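PDB 5D6A: predicted ATPase of the ABC class from Vibrio vulnificus, which probably binds and hydrolyses ATP, as expected of an ABC-class ATPase, and is captured here with the ATP analogue AMP-PNP. Local coordinates for residues A300-A305 with E362-T367. Sequence-based numbering, arbitrary orientation.
Sequences AMKIRA and EDTSAT. With ANP (phosphoaminophosphonic acid-adenylate ester), chain C.
Arg304 lies across Thr364, its bent side chain placing the guanidinium so that Thr364 CB sits over one face, 3.8 Å above the plane and displaced from the group's centre toward its edge. Arg304 CG is tucked between backbone N and carbonyl carbon; the chain runs straight through chi2, then bends at chi3 (-62°). Closer to the backbone, Arg304 CB packs on Thr364 O, and the same carbonyl accepts one weak hydrogen bond from the next residue, Ala305 N to Thr364 O at 3.4 Å. Ala305 points its methyl toward the backbone of Ala366, with CB 4.2 Å from Ala366 N.

One water bridges the two segments. It donates to Ile303 O at 2.7 Å and is hydrogen-bonded to Thr364 OG1 (2.9 Å) and Ser365 OG (2.8 Å), linking the Ile303 carbonyl to both hydroxyls. Thr364 OG1 is set between its backbone N and carbonyl carbon (chi1 67°), which turns it to this water and to Lys302. Lys302 runs extended to its last bond and bends there, NZ stopping 3.5 Å from Thr364 OG1; its salt bridge is with Glu501, which also makes a long, weak ion pair with Arg304.

Second-shell bonds position the loop: Ser365 OG also pairs with Asp361 O and Gln343 NE2, while Ala366 N is bonded to Gln343 OE1. Asp363 belongs to the nucleotide pocket and brings OD2 within 2.8 Å of ANP O2G. Across the subunit interface, Asp363 packs on Ala366 of the second subunit, and Ala366 on its Asp363. Edge strand 301-302 thus meets the segment after strand 357-361, consistent with a Walker B strand passing into the D-loop of an ABC ATPase dimer.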
loop_
_atom_site.group_PDB
_atom_site.type_symbol
_atom_site.label_atom_id
_atom_site.label_comp_id
_atom_site.label_asym_id
_atom_site.label_seq_id
_atom_site.Cartn_x
_atom_site.Cartn_y
_atom_site.Cartn_z
ATOM N N ALA A 300 -6.926 19.148 9.791
ATOM C CA ALA A 300 -6.264 18.112 10.594
ATOM C C ALA A 300 -5.518 17.097 9.726
ATOM O O ALA A 300 -6.102 16.495 8.823
ATOM C CB ALA A 300 -7.275 17.406 11.480
HETATM N N MSE A 301 -4.228 16.916 10.012
HETATM C CA MSE A 301 -3.377 15.997 9.256
HETATM C C MSE A 301 -2.814 14.921 10.131
HETATM O O MSE A 301 -2.180 15.207 11.145
HETATM C CB MSE A 301 -2.211 16.789 8.656
HETATM C CG MSE A 301 -1.139 15.916 7.992
HETATM SE SE MSE A 301 -1.855 14.926 6.440
HETATM C CE MSE A 301 -2.204 16.478 5.284
ATOM N N LYS A 302 -3.030 13.668 9.747
ATOM C CA LYS A 302 -2.482 12.554 10.499
ATOM C C LYS A 302 -1.107 12.258 9.947
ATOM O O LYS A 302 -0.943 12.034 8.750
ATOM C CB LYS A 302 -3.370 11.312 10.421
ATOM C CG LYS A 302 -2.848 10.142 11.250
ATOM C CD LYS A 302 -3.934 9.107 11.482
ATOM C CE LYS A 302 -3.490 7.962 12.385
ATOM N NZ LYS A 302 -2.423 7.110 11.789
ATOM N N ILE A 303 -0.117 12.276 10.827
ATOM C CA ILE A 303 1.246 12.013 10.422
ATOM C C ILE A 303 1.694 10.679 11.001
ATOM O O ILE A 303 1.299 10.299 12.101
ATOM C CB ILE A 303 2.201 13.155 10.841
ATOM C CG1 ILE A 303 2.274 13.296 12.364
ATOM C CG2 ILE A 303 1.750 14.471 10.221
ATOM C CD1 ILE A 303 3.206 14.397 12.825
ATOM N N ARG A 304 2.505 9.972 10.226
ATOM C CA ARG A 304 3.031 8.675 10.612
ATOM C C ARG A 304 4.418 8.549 10.013
ATOM O O ARG A 304 4.911 9.481 9.372
ATOM C CB ARG A 304 2.123 7.555 10.096
ATOM C CG ARG A 304 1.945 7.536 8.582
ATOM C CD ARG A 304 1.021 6.412 8.144
ATOM N NE ARG A 304 1.552 5.096 8.496
ATOM C CZ ARG A 304 0.890 3.951 8.340
ATOM N NH1 ARG A 304 1.461 2.807 8.695
ATOM N NH2 ARG A 304 -0.344 3.939 7.838
ATOM N N ALA A 305 5.048 7.399 10.215
ATOM C CA ALA A 305 6.377 7.174 9.676
ATOM C C ALA A 305 6.291 6.650 8.246
ATOM O O ALA A 305 5.476 5.783 7.941
ATOM C CB ALA A 305 7.139 6.194 10.552
ATOM N N GLU A 362 0.645 6.200 18.170
ATOM C CA GLU A 362 1.889 5.592 18.636
ATOM C C GLU A 362 2.191 4.241 17.978
ATOM O O GLU A 362 3.356 3.867 17.836
ATOM C CB GLU A 362 1.855 5.453 20.162
ATOM C CG GLU A 362 3.181 5.046 20.785
ATOM C CD GLU A 362 3.157 5.068 22.306
ATOM O OE1 GLU A 362 2.079 4.851 22.901
ATOM O OE2 GLU A 362 4.231 5.287 22.910
ATOM N N ASP A 363 1.148 3.521 17.570
ATOM C CA ASP A 363 1.330 2.222 16.923
ATOM C C ASP A 363 1.785 2.320 15.458
ATOM O O ASP A 363 2.228 1.330 14.881
ATOM C CB ASP A 363 0.060 1.372 17.049
ATOM C CG ASP A 363 -0.219 0.947 18.491
ATOM O OD1 ASP A 363 0.552 1.334 19.399
ATOM O OD2 ASP A 363 -1.206 0.216 18.717
ATOM N N THR A 364 1.683 3.503 14.862
ATOM C CA THR A 364 2.132 3.696 13.483
ATOM C C THR A 364 3.121 4.865 13.404
ATOM O O THR A 364 3.103 5.639 12.449
ATOM C CB THR A 364 0.951 3.961 12.526
ATOM O OG1 THR A 364 0.348 5.226 12.832
ATOM C CG2 THR A 364 -0.087 2.851 12.631
ATOM N N SER A 365 3.990 4.979 14.408
ATOM C CA SER A 365 4.974 6.059 14.453
ATOM C C SER A 365 6.338 5.587 14.941
ATOM O O SER A 365 6.472 4.492 15.496
ATOM C CB SER A 365 4.475 7.188 15.357
ATOM O OG SER A 365 3.289 7.765 14.843
ATOM N N ALA A 366 7.344 6.432 14.730
ATOM C CA ALA A 366 8.708 6.140 15.149
ATOM C C ALA A 366 8.870 6.457 16.626
ATOM O O ALA A 366 8.765 7.613 17.032
ATOM C CB ALA A 366 9.699 6.946 14.324
ATOM N N THR A 367 9.129 5.426 17.425
ATOM C CA THR A 367 9.303 5.586 18.867
ATOM C C THR A 367 10.396 6.608 19.178
ATOM O O THR A 367 10.239 7.446 20.071
ATOM C CB THR A 367 9.659 4.241 19.527
ATOM O OG1 THR A 367 8.681 3.255 19.164
ATOM C CG2 THR A 367 9.721 4.370 21.051
HETATM P PG ANP C . -4.415 1.146 18.639
HETATM O O1G ANP C . -4.767 2.609 18.551
HETATM O O2G ANP C . -3.643 0.635 17.443
HETATM O O3G ANP C . -3.823 0.775 19.977
HETATM P PB ANP C . -6.790 -0.262 19.974
HETATM O O1B ANP C . -7.111 0.913 20.846
HETATM O O2B ANP C . -5.937 -1.361 20.566
HETATM N N3B ANP C . -5.960 0.318 18.539
HETATM P PA ANP C . -8.846 -0.761 18.108
HETATM O O1A ANP C . -9.841 0.368 18.095
HETATM O O2A ANP C . -7.736 -0.766 17.087
HETATM O O3A ANP C . -8.213 -0.903 19.580
HETATM O "O5'" ANP C . -9.637 -2.148 17.957
HETATM C "C5'" ANP C . -10.733 -2.454 18.807
HETATM C "C4'" ANP C . -11.635 -3.483 18.140
HETATM O "O4'" ANP C . -12.941 -3.388 18.715
HETATM C "C3'" ANP C . -11.801 -3.260 16.644
HETATM O "O3'" ANP C . -11.883 -4.520 15.962
HETATM C "C2'" ANP C . -13.094 -2.485 16.518
HETATM O "O2'" ANP C . -13.803 -2.822 15.321
HETATM C "C1'" ANP C . -13.876 -2.860 17.773
HETATM N N9 ANP C . -14.574 -1.691 18.361
HETATM C C8 ANP C . -14.057 -0.462 18.578
HETATM N N7 ANP C . -14.992 0.355 19.127
HETATM C C5 ANP C . -16.125 -0.355 19.270
HETATM C C6 ANP C . -17.491 -0.100 19.783
HETATM N N6 ANP C . -17.833 1.115 20.267
HETATM N N1 ANP C . -18.380 -1.120 19.752
HETATM C C2 ANP C . -18.054 -2.340 19.272
HETATM N N3 ANP C . -16.826 -2.630 18.791
HETATM C C4 ANP C . -15.842 -1.700 18.765
HETATM O O HOH W 1 0.871 8.035 13.549
#